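Local coordinates for protein multisubunit Na+/H+ antiporter, D subunit (Anoxybacillus flavithermus, PDB 6Z16) that probably carries ions across the cell membrane as the D subunit of a multisubunit Na+/H+ antiporter related to the membrane arm of complex I, at residues Leu80-Ile88 against Leu330-Ala338; Gly370-Ala381 against Leu419-Phe430. One frame throughout, in Å; residues are numbered along the deposited sequence.

Contact 1 of 2, residues Leu80-Ile88 against Leu330-Ala338; sequences LLVLTTSII and LLQDMVMKA
Two near-parallel transmembrane helices meet through a knobs-into-holes contact in which Met334 is the knob, seated among Leu81, Thr84, Thr85 and Ile88; the segment axes approach to 10.0 Å at an angle of 11°. Met334 SD enters this socket 3.7 Å from Leu81 CD2, and the bend at chi3 (70°) turns Met334 CE to 3.9 Å from Thr84 CG2. Farther along, Ile88 CD1 presses on Met334 CB and Ile88 CG2 on Ala338 CB, both at 3.8 Å. Thr84 has two jobs. Its methyl CG2 also meets Val335 CG2, while OG1, on the backbone N side, gives a 2.7 Å hydrogen bond to Leu80 O. That carbonyl takes Thr84 N on the opposite face of its plane, and the buried hydroxyl is thereby satisfied inside its own helix although it also borders Leu331 CD2. A glycine in place of Thr84 would probably leave a gap beside Val335 and the Met334 thioether and cost Leu80 O its second donor. Around the pair, helix 109-124 touches Leu81 and Thr85, helix 249-263 reaches Leu81, Leu330 and Met334, and helix 26-53 packs on Val82, Leu83 and Ser86.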
loop_
_atom_site.group_PDB
_atom_site.type_symbol
_atom_site.label_atom_id
_atom_site.label_comp_id
_atom_site.label_asym_id
_atom_site.label_seq_id
_atom_site.Cartn_x
_atom_site.Cartn_y
_atom_site.Cartn_z
ATOM N N LEU D 80 -33.008 54.666 -4.372
ATOM C CA LEU D 80 -32.664 56.025 -4.786
ATOM C C LEU D 80 -31.212 56.357 -4.476
ATOM O O LEU D 80 -30.520 56.975 -5.295
ATOM C CB LEU D 80 -33.592 57.028 -4.104
ATOM C CG LEU D 80 -35.036 57.093 -4.583
ATOM C CD1 LEU D 80 -35.864 57.907 -3.625
ATOM C CD2 LEU D 80 -35.075 57.707 -5.956
ATOM N N LEU D 81 -30.729 55.937 -3.305
ATOM C CA LEU D 81 -29.338 56.192 -2.940
ATOM C C LEU D 81 -28.367 55.396 -3.799
ATOM O O LEU D 81 -27.283 55.893 -4.127
ATOM C CB LEU D 81 -29.134 55.883 -1.462
ATOM C CG LEU D 81 -29.795 56.904 -0.546
ATOM C CD1 LEU D 81 -29.877 56.410 0.872
ATOM C CD2 LEU D 81 -29.000 58.181 -0.606
ATOM N N VAL D 82 -28.757 54.186 -4.209
ATOM C CA VAL D 82 -27.924 53.386 -5.104
ATOM C C VAL D 82 -27.832 54.028 -6.485
ATOM O O VAL D 82 -26.741 54.116 -7.067
ATOM C CB VAL D 82 -28.466 51.947 -5.161
ATOM C CG1 VAL D 82 -27.901 51.213 -6.321
ATOM C CG2 VAL D 82 -28.077 51.203 -3.906
ATOM N N LEU D 83 -28.961 54.515 -7.014
ATOM C CA LEU D 83 -28.952 55.179 -8.316
ATOM C C LEU D 83 -28.149 56.477 -8.285
ATOM O O LEU D 83 -27.396 56.773 -9.227
ATOM C CB LEU D 83 -30.385 55.442 -8.768
ATOM C CG LEU D 83 -30.573 56.129 -10.116
ATOM C CD1 LEU D 83 -30.009 55.293 -11.237
ATOM C CD2 LEU D 83 -32.030 56.404 -10.358
ATOM N N THR D 84 -28.267 57.241 -7.195
ATOM C CA THR D 84 -27.493 58.469 -7.042
ATOM C C THR D 84 -26.001 58.170 -6.958
ATOM O O THR D 84 -25.182 58.866 -7.579
ATOM C CB THR D 84 -27.965 59.215 -5.795
ATOM O OG1 THR D 84 -29.379 59.412 -5.862
ATOM C CG2 THR D 84 -27.296 60.565 -5.690
ATOM N N THR D 85 -25.644 57.106 -6.226
ATOM C CA THR D 85 -24.263 56.640 -6.145
ATOM C C THR D 85 -23.726 56.243 -7.514
ATOM O O THR D 85 -22.580 56.557 -7.856
ATOM C CB THR D 85 -24.196 55.451 -5.184
ATOM O OG1 THR D 85 -24.674 55.843 -3.893
ATOM C CG2 THR D 85 -22.785 54.925 -5.061
ATOM N N SER D 86 -24.563 55.585 -8.321
ATOM C CA SER D 86 -24.163 55.131 -9.649
ATOM C C SER D 86 -23.870 56.301 -10.581
ATOM O O SER D 86 -22.876 56.280 -11.323
ATOM C CB SER D 86 -25.267 54.257 -10.231
ATOM O OG SER D 86 -25.508 53.129 -9.412
ATOM N N ILE D 87 -24.723 57.329 -10.545
ATOM C CA ILE D 87 -24.525 58.514 -11.381
ATOM C C ILE D 87 -23.250 59.255 -10.983
ATOM O O ILE D 87 -22.443 59.654 -11.844
ATOM C CB ILE D 87 -25.760 59.430 -11.294
ATOM C CG1 ILE D 87 -27.001 58.718 -11.826
ATOM C CG2 ILE D 87 -25.527 60.720 -12.035
ATOM C CD1 ILE D 87 -26.899 58.313 -13.262
ATOM N N ILE D 88 -23.047 59.435 -9.668
ATOM C CA ILE D 88 -21.843 60.106 -9.170
ATOM C C ILE D 88 -20.595 59.315 -9.541
ATOM O O ILE D 88 -19.574 59.892 -9.939
ATOM C CB ILE D 88 -21.944 60.325 -7.647
ATOM C CG1 ILE D 88 -23.073 61.289 -7.308
ATOM C CG2 ILE D 88 -20.661 60.892 -7.075
ATOM C CD1 ILE D 88 -23.441 61.275 -5.843
ATOM N N LEU D 330 -31.033 65.342 0.631
ATOM C CA LEU D 330 -29.964 64.348 0.634
ATOM C C LEU D 330 -29.512 63.999 -0.775
ATOM O O LEU D 330 -28.308 64.034 -1.079
ATOM C CB LEU D 330 -30.445 63.104 1.384
ATOM C CG LEU D 330 -29.623 61.818 1.440
ATOM C CD1 LEU D 330 -28.221 62.034 1.967
ATOM C CD2 LEU D 330 -30.356 60.825 2.318
ATOM N N LEU D 331 -30.476 63.678 -1.649
ATOM C CA LEU D 331 -30.150 63.295 -3.025
ATOM C C LEU D 331 -29.465 64.434 -3.775
ATOM O O LEU D 331 -28.377 64.255 -4.367
ATOM C CB LEU D 331 -31.422 62.870 -3.754
ATOM C CG LEU D 331 -32.202 61.698 -3.165
ATOM C CD1 LEU D 331 -33.478 61.471 -3.948
ATOM C CD2 LEU D 331 -31.375 60.437 -3.112
ATOM N N GLN D 332 -30.066 65.636 -3.714
ATOM C CA GLN D 332 -29.482 66.744 -4.460
ATOM C C GLN D 332 -28.148 67.175 -3.868
ATOM O O GLN D 332 -27.279 67.647 -4.605
ATOM C CB GLN D 332 -30.455 67.929 -4.538
ATOM C CG GLN D 332 -30.702 68.722 -3.260
ATOM C CD GLN D 332 -29.719 69.873 -3.077
ATOM O OE1 GLN D 332 -29.206 70.428 -4.048
ATOM N NE2 GLN D 332 -29.441 70.222 -1.830
ATOM N N ASP D 333 -27.934 66.968 -2.564
ATOM C CA ASP D 333 -26.683 67.409 -1.974
ATOM C C ASP D 333 -25.535 66.469 -2.294
ATOM O O ASP D 333 -24.408 66.942 -2.465
ATOM C CB ASP D 333 -26.836 67.570 -0.467
ATOM C CG ASP D 333 -25.625 68.211 0.162
ATOM O OD1 ASP D 333 -25.371 69.400 -0.120
ATOM O OD2 ASP D 333 -24.938 67.541 0.958
ATOM N N MET D 334 -25.802 65.158 -2.388
ATOM C CA MET D 334 -24.801 64.223 -2.908
ATOM C C MET D 334 -24.327 64.640 -4.296
ATOM O O MET D 334 -23.113 64.834 -4.528
ATOM C CB MET D 334 -25.384 62.813 -2.967
ATOM C CG MET D 334 -25.678 62.188 -1.631
ATOM S SD MET D 334 -26.555 60.630 -1.801
ATOM C CE MET D 334 -25.269 59.592 -2.480
ATOM N N VAL D 335 -25.295 64.839 -5.209
ATOM C CA VAL D 335 -24.968 65.210 -6.590
ATOM C C VAL D 335 -24.229 66.548 -6.639
ATOM O O VAL D 335 -23.215 66.696 -7.339
ATOM C CB VAL D 335 -26.251 65.234 -7.441
ATOM C CG1 VAL D 335 -25.959 65.713 -8.844
ATOM C CG2 VAL D 335 -26.894 63.860 -7.472
ATOM N N MET D 336 -24.660 67.501 -5.815
ATOM C CA MET D 336 -24.152 68.861 -5.889
ATOM C C MET D 336 -22.744 68.976 -5.320
ATOM O O MET D 336 -21.919 69.723 -5.858
ATOM C CB MET D 336 -25.110 69.791 -5.152
ATOM C CG MET D 336 -24.908 71.253 -5.441
ATOM S SD MET D 336 -25.175 71.539 -7.188
ATOM C CE MET D 336 -26.898 71.097 -7.297
ATOM N N LYS D 337 -22.441 68.242 -4.245
ATOM C CA LYS D 337 -21.095 68.319 -3.690
ATOM C C LYS D 337 -20.080 67.616 -4.576
ATOM O O LYS D 337 -18.943 68.108 -4.707
ATOM C CB LYS D 337 -21.061 67.754 -2.275
ATOM C CG LYS D 337 -21.904 68.565 -1.337
ATOM C CD LYS D 337 -21.344 69.948 -1.134
ATOM C CE LYS D 337 -22.373 70.798 -0.447
ATOM N NZ LYS D 337 -22.772 70.213 0.842
ATOM N N ALA D 338 -20.472 66.504 -5.224
ATOM C CA ALA D 338 -19.584 65.915 -6.230
ATOM C C ALA D 338 -19.315 66.889 -7.382
ATOM O O ALA D 338 -18.158 67.051 -7.816
ATOM C CB ALA D 338 -20.178 64.611 -6.752
#

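Contact 2 of 2, residues Gly370-Ala381 against Leu419-Phe430; sequences GWAFFIAALSLA and LYSVMKIFMNGF. With PTY (phosphatidylethanolamine), chain S.
Phe373 and Phe374 meet Phe426 and Phe430 where two antiparallel transmembrane helices pack side by side, the segment axes 9.2 Å apart and inclined at 172°; both belong to the transmembrane bundle of this Mrp antiporter subunit. Aromatic contacts fill the end near Gly370. The Phe374 and Phe426 rings meet obliquely, planes at 45°, with Phe374 CD1 over one face of Phe426 and Phe374 CB making a CH-pi contact to the Phe426 ring. Phe373, its CG anti to the backbone N (chi1 -176°), reaches across to helix 405-429, bringing CD2 to 3.5 Å from Phe430 CE2 and CZ to 3.7 Å from Ile425 CG2; Phe426 CB lies in plane at its edge. Sulfur adds a Met-aromatic contact: the bend at chi2 brings Met423 SD to 4.1 Å from Phe374 CE1, obliquely to the ring, and the bend at chi3 turns CE to Leu378 CD2. Aliphatic packing takes over toward Ala381, where small residues let the backbones close in: Ala377 CB touches Val422 CG2, and Ala381 CB lies 3.7 Å from Leu419 CB. Tyr142 and Met194 of another antiporter subunit pack on Trp371 and Met423. Lipid borders helix 367-381 as well: phosphatidylethanolamine runs past Ile375, whose CD1 is 3.7 Å from lipid C37, and lipid C33 lies over one face of the Trp371 indole, 3.6 Å from CD2.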
loop_
_atom_site.group_PDB
_atom_site.type_symbol
_atom_site.label_atom_id
_atom_site.label_comp_id
_atom_site.label_asym_id
_atom_site.label_seq_id
_atom_site.Cartn_x
_atom_site.Cartn_y
_atom_site.Cartn_z
ATOM N N GLY D 370 -17.676 79.445 -16.298
ATOM C CA GLY D 370 -18.101 80.487 -15.377
ATOM C C GLY D 370 -19.596 80.489 -15.135
ATOM O O GLY D 370 -20.050 80.526 -13.987
ATOM N N TRP D 371 -20.386 80.415 -16.204
ATOM C CA TRP D 371 -21.823 80.417 -15.981
ATOM C C TRP D 371 -22.334 79.079 -15.466
ATOM O O TRP D 371 -23.350 79.052 -14.758
ATOM C CB TRP D 371 -22.552 80.860 -17.248
ATOM C CG TRP D 371 -22.265 82.298 -17.533
ATOM C CD1 TRP D 371 -21.454 82.800 -18.506
ATOM C CD2 TRP D 371 -22.715 83.421 -16.772
ATOM N NE1 TRP D 371 -21.405 84.165 -18.427
ATOM C CE2 TRP D 371 -22.167 84.571 -17.365
ATOM C CE3 TRP D 371 -23.545 83.569 -15.657
ATOM C CZ2 TRP D 371 -22.419 85.842 -16.884
ATOM C CZ3 TRP D 371 -23.792 84.829 -15.185
ATOM C CH2 TRP D 371 -23.235 85.950 -15.795
ATOM N N ALA D 372 -21.605 77.987 -15.719
ATOM C CA ALA D 372 -21.932 76.715 -15.089
ATOM C C ALA D 372 -21.688 76.758 -13.586
ATOM O O ALA D 372 -22.502 76.248 -12.808
ATOM C CB ALA D 372 -21.117 75.599 -15.734
ATOM N N PHE D 373 -20.586 77.387 -13.158
ATOM C CA PHE D 373 -20.327 77.525 -11.728
ATOM C C PHE D 373 -21.313 78.475 -11.070
ATOM O O PHE D 373 -21.666 78.285 -9.903
ATOM C CB PHE D 373 -18.896 78.005 -11.479
ATOM C CG PHE D 373 -18.534 78.083 -10.022
ATOM C CD1 PHE D 373 -18.279 76.930 -9.298
ATOM C CD2 PHE D 373 -18.464 79.303 -9.370
ATOM C CE1 PHE D 373 -17.954 76.993 -7.961
ATOM C CE2 PHE D 373 -18.141 79.369 -8.032
ATOM C CZ PHE D 373 -17.888 78.211 -7.328
ATOM N N PHE D 374 -21.770 79.491 -11.808
ATOM C CA PHE D 374 -22.794 80.401 -11.302
ATOM C C PHE D 374 -24.110 79.670 -11.042
ATOM O O PHE D 374 -24.726 79.829 -9.977
ATOM C CB PHE D 374 -22.977 81.542 -12.303
ATOM C CG PHE D 374 -23.955 82.593 -11.872
ATOM C CD1 PHE D 374 -23.623 83.513 -10.893
ATOM C CD2 PHE D 374 -25.197 82.682 -12.471
ATOM C CE1 PHE D 374 -24.521 84.483 -10.505
ATOM C CE2 PHE D 374 -26.092 83.652 -12.091
ATOM C CZ PHE D 374 -25.756 84.549 -11.104
ATOM N N ILE D 375 -24.544 78.845 -12.000
ATOM C CA ILE D 375 -25.762 78.059 -11.805
ATOM C C ILE D 375 -25.575 77.010 -10.709
ATOM O O ILE D 375 -26.503 76.744 -9.933
ATOM C CB ILE D 375 -26.199 77.439 -13.146
ATOM C CG1 ILE D 375 -26.493 78.545 -14.151
ATOM C CG2 ILE D 375 -27.449 76.587 -13.004
ATOM C CD1 ILE D 375 -27.603 79.475 -13.722
ATOM N N ALA D 376 -24.365 76.453 -10.576
ATOM C CA ALA D 376 -24.094 75.483 -9.518
ATOM C C ALA D 376 -24.146 76.123 -8.135
ATOM O O ALA D 376 -24.683 75.532 -7.192
ATOM C CB ALA D 376 -22.734 74.832 -9.748
ATOM N N ALA D 377 -23.626 77.346 -8.012
ATOM C CA ALA D 377 -23.675 78.083 -6.753
ATOM C C ALA D 377 -25.106 78.424 -6.359
ATOM O O ALA D 377 -25.510 78.225 -5.202
ATOM C CB ALA D 377 -22.841 79.355 -6.879
ATOM N N LEU D 378 -25.892 78.928 -7.315
ATOM C CA LEU D 378 -27.276 79.270 -7.005
ATOM C C LEU D 378 -28.122 78.034 -6.734
ATOM O O LEU D 378 -29.110 78.115 -6.001
ATOM C CB LEU D 378 -27.896 80.078 -8.139
ATOM C CG LEU D 378 -27.306 81.440 -8.461
ATOM C CD1 LEU D 378 -28.063 82.000 -9.631
ATOM C CD2 LEU D 378 -27.384 82.364 -7.273
ATOM N N SER D 379 -27.762 76.889 -7.309
ATOM C CA SER D 379 -28.476 75.662 -6.992
ATOM C C SER D 379 -28.065 75.097 -5.643
ATOM O O SER D 379 -28.867 74.422 -4.988
ATOM C CB SER D 379 -28.239 74.632 -8.087
ATOM O OG SER D 379 -26.867 74.314 -8.160
ATOM N N LEU D 380 -26.823 75.349 -5.225
ATOM C CA LEU D 380 -26.399 74.969 -3.885
ATOM C C LEU D 380 -27.139 75.772 -2.825
ATOM O O LEU D 380 -27.539 75.221 -1.792
ATOM C CB LEU D 380 -24.895 75.169 -3.737
ATOM C CG LEU D 380 -24.371 74.727 -2.375
ATOM C CD1 LEU D 380 -24.532 73.228 -2.225
ATOM C CD2 LEU D 380 -22.950 75.157 -2.125
ATOM N N ALA D 381 -27.334 77.071 -3.073
ATOM C CA ALA D 381 -27.974 77.930 -2.079
ATOM C C ALA D 381 -29.433 77.558 -1.849
ATOM O O ALA D 381 -29.883 77.503 -0.701
ATOM C CB ALA D 381 -27.875 79.386 -2.500
ATOM N N LEU D 419 -24.493 80.611 0.393
ATOM C CA LEU D 419 -24.531 81.400 -0.833
ATOM C C LEU D 419 -23.417 82.435 -0.869
ATOM O O LEU D 419 -22.788 82.632 -1.914
ATOM C CB LEU D 419 -25.886 82.083 -0.974
ATOM C CG LEU D 419 -26.054 83.035 -2.158
ATOM C CD1 LEU D 419 -25.865 82.340 -3.485
ATOM C CD2 LEU D 419 -27.402 83.685 -2.094
ATOM N N TYR D 420 -23.147 83.087 0.265
ATOM C CA TYR D 420 -22.077 84.078 0.307
ATOM C C TYR D 420 -20.710 83.452 0.068
ATOM O O TYR D 420 -19.872 84.044 -0.616
ATOM C CB TYR D 420 -22.082 84.839 1.630
ATOM C CG TYR D 420 -20.862 85.716 1.764
ATOM C CD1 TYR D 420 -20.687 86.816 0.944
ATOM C CD2 TYR D 420 -19.876 85.430 2.695
ATOM C CE1 TYR D 420 -19.567 87.604 1.045
ATOM C CE2 TYR D 420 -18.752 86.215 2.803
ATOM C CZ TYR D 420 -18.606 87.302 1.979
ATOM O OH TYR D 420 -17.488 88.090 2.087
ATOM N N SER D 421 -20.481 82.243 0.585
ATOM C CA SER D 421 -19.188 81.583 0.384
ATOM C C SER D 421 -18.955 81.214 -1.086
ATOM O O SER D 421 -17.910 81.559 -1.676
ATOM C CB SER D 421 -19.108 80.349 1.273
ATOM O OG SER D 421 -20.106 79.413 0.918
ATOM N N VAL D 422 -19.932 80.545 -1.710
ATOM C CA VAL D 422 -19.714 80.147 -3.102
ATOM C C VAL D 422 -19.746 81.352 -4.047
ATOM O O VAL D 422 -19.010 81.391 -5.046
ATOM C CB VAL D 422 -20.715 79.055 -3.516
ATOM C CG1 VAL D 422 -20.452 77.810 -2.715
ATOM C CG2 VAL D 422 -22.131 79.508 -3.296
ATOM N N MET D 423 -20.522 82.384 -3.727
ATOM C CA MET D 423 -20.517 83.558 -4.575
ATOM C C MET D 423 -19.286 84.415 -4.335
ATOM O O MET D 423 -18.908 85.183 -5.215
ATOM C CB MET D 423 -21.792 84.364 -4.349
ATOM C CG MET D 423 -22.127 85.316 -5.472
ATOM S SD MET D 423 -22.383 84.386 -6.987
ATOM C CE MET D 423 -23.862 83.485 -6.549
ATOM N N LYS D 424 -18.644 84.282 -3.174
ATOM C CA LYS D 424 -17.325 84.863 -2.979
ATOM C C LYS D 424 -16.320 84.246 -3.933
ATOM O O LYS D 424 -15.507 84.968 -4.534
ATOM C CB LYS D 424 -16.888 84.664 -1.531
ATOM C CG LYS D 424 -15.478 85.105 -1.216
ATOM C CD LYS D 424 -15.211 84.945 0.265
ATOM C CE LYS D 424 -15.156 83.484 0.646
ATOM N NZ LYS D 424 -14.812 83.312 2.075
ATOM N N ILE D 425 -16.395 82.917 -4.112
ATOM C CA ILE D 425 -15.561 82.250 -5.125
ATOM C C ILE D 425 -15.847 82.809 -6.516
ATOM O O ILE D 425 -14.925 83.167 -7.260
ATOM C CB ILE D 425 -15.762 80.724 -5.107
ATOM C CG1 ILE D 425 -15.335 80.113 -3.785
ATOM C CG2 ILE D 425 -14.954 80.077 -6.215
ATOM C CD1 ILE D 425 -15.723 78.663 -3.666
ATOM N N PHE D 426 -17.136 82.924 -6.866
ATOM C CA PHE D 426 -17.513 83.378 -8.208
ATOM C C PHE D 426 -17.120 84.830 -8.466
ATOM O O PHE D 426 -16.592 85.153 -9.533
ATOM C CB PHE D 426 -19.013 83.200 -8.431
ATOM C CG PHE D 426 -19.492 83.731 -9.752
ATOM C CD1 PHE D 426 -19.204 83.061 -10.924
ATOM C CD2 PHE D 426 -20.233 84.900 -9.824
ATOM C CE1 PHE D 426 -19.632 83.548 -12.142
ATOM C CE2 PHE D 426 -20.664 85.391 -11.037
ATOM C CZ PHE D 426 -20.365 84.711 -12.196
ATOM N N MET D 427 -17.370 85.719 -7.511
ATOM C CA MET D 427 -17.137 87.135 -7.737
ATOM C C MET D 427 -15.670 87.508 -7.658
ATOM O O MET D 427 -15.240 88.423 -8.363
ATOM C CB MET D 427 -17.926 87.972 -6.739
ATOM C CG MET D 427 -19.411 87.923 -6.950
ATOM S SD MET D 427 -20.256 88.941 -5.749
ATOM C CE MET D 427 -19.777 90.550 -6.354
ATOM N N ASN D 428 -14.880 86.844 -6.816
ATOM C CA ASN D 428 -13.472 87.196 -6.792
ATOM C C ASN D 428 -12.660 86.433 -7.824
ATOM O O ASN D 428 -11.633 86.938 -8.286
ATOM C CB ASN D 428 -12.896 86.962 -5.399
ATOM C CG ASN D 428 -13.534 87.838 -4.352
ATOM O OD1 ASN D 428 -14.212 87.352 -3.450
ATOM N ND2 ASN D 428 -13.316 89.139 -4.459
ATOM N N GLY D 429 -13.098 85.236 -8.208
ATOM C CA GLY D 429 -12.358 84.452 -9.171
ATOM C C GLY D 429 -12.694 84.761 -10.612
ATOM O O GLY D 429 -11.799 85.009 -11.418
ATOM N N PHE D 430 -13.981 84.762 -10.949
ATOM C CA PHE D 430 -14.373 84.885 -12.345
ATOM C C PHE D 430 -14.437 86.340 -12.802
ATOM O O PHE D 430 -13.947 86.667 -13.886
ATOM C CB PHE D 430 -15.706 84.171 -12.565
ATOM C CG PHE D 430 -15.610 82.672 -12.466
ATOM C CD1 PHE D 430 -15.192 81.921 -13.547
ATOM C CD2 PHE D 430 -15.924 82.016 -11.291
ATOM C CE1 PHE D 430 -15.085 80.552 -13.459
ATOM C CE2 PHE D 430 -15.831 80.645 -11.201
ATOM C CZ PHE D 430 -15.414 79.914 -12.285
HETATM C C1 PTY S . -23.512 84.809 -23.195
HETATM C C2 PTY S . -18.063 84.844 -26.891
HETATM C C3 PTY S . -17.899 85.225 -25.404
HETATM O O4 PTY S . -24.638 84.245 -22.486
HETATM C C5 PTY S . -21.063 84.482 -23.587
HETATM C C6 PTY S . -22.291 83.992 -22.869
HETATM O O7 PTY S . -22.534 82.612 -23.289
HETATM C C8 PTY S . -21.991 81.634 -22.546
HETATM O O10 PTY S . -21.295 81.829 -21.590
HETATM C C11 PTY S . -22.377 80.279 -23.051
HETATM C C12 PTY S . -22.934 79.398 -21.944
HETATM C C13 PTY S . -24.161 79.992 -21.287
HETATM C C14 PTY S . -24.697 79.177 -20.124
HETATM C C15 PTY S . -25.930 79.790 -19.487
HETATM C C16 PTY S . -26.155 79.369 -18.045
HETATM C C17 PTY S . -27.151 78.239 -17.853
HETATM C C18 PTY S . -28.601 78.692 -17.745
HETATM C C19 PTY S . -29.527 77.617 -17.190
HETATM C C20 PTY S . -30.963 78.062 -16.976
HETATM C C21 PTY S . -31.872 76.954 -16.467
HETATM C C22 PTY S . -33.355 77.263 -16.592
HETATM C C23 PTY S . -34.232 76.022 -16.637
HETATM C C24 PTY S . -35.725 76.302 -16.719
HETATM C C25 PTY S . -36.187 76.968 -18.007
HETATM C C26 PTY S . -37.683 77.250 -18.024
HETATM C C27 PTY S . -38.183 77.991 -19.257
HETATM C C28 PTY S . -39.667 78.316 -19.191
HETATM C C29 PTY S . -40.214 78.895 -20.473
HETATM C C30 PTY S . -24.978 84.830 -21.340
HETATM C C31 PTY S . -26.184 84.179 -20.731
HETATM O O30 PTY S . -24.392 85.762 -20.869
HETATM C C32 PTY S . -25.905 83.503 -19.398
HETATM C C33 PTY S . -25.882 84.471 -18.236
HETATM C C34 PTY S . -27.214 84.625 -17.527
HETATM C C35 PTY S . -27.571 83.488 -16.586
HETATM C C36 PTY S . -28.832 83.763 -15.785
HETATM C C37 PTY S . -29.222 82.673 -14.800
HETATM C C38 PTY S . -30.445 83.031 -13.974
HETATM C C39 PTY S . -30.757 82.057 -12.850
HETATM C C40 PTY S . -31.255 80.697 -13.307
HETATM C C41 PTY S . -32.588 80.735 -14.040
HETATM P P1 PTY S . -19.351 86.528 -23.568
HETATM O O11 PTY S . -19.099 85.944 -25.029
HETATM O O12 PTY S . -18.176 86.078 -22.703
HETATM O O13 PTY S . -19.578 87.989 -23.602
HETATM O O14 PTY S . -20.646 85.746 -23.034
HETATM N N1 PTY S . -18.269 83.398 -26.998
#

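The two contacts follow one another along the chain: both segments of contact 1 precede those of contact 2, and their centres lie 20 Å apart. Contact 1 joins helix 76-99 to helix 320-351 near the middle of the subunit; contact 2 joins helix 367-381 to helix 405-429 about 22 Å from the chain centre, beside lipid and another antiporter subunit. Helices 320-351 and 367-381 are consecutive and touch: Met336 CE packs 3.3 Å from Ser379 OG, and Lys337 CE lies against Leu380 CD1. Together the contacts therefore trace a continuous line of packed transmembrane helices from the interior to the flank. Lys337, which bridges to Asp333, takes part in that junction through its aliphatic chain.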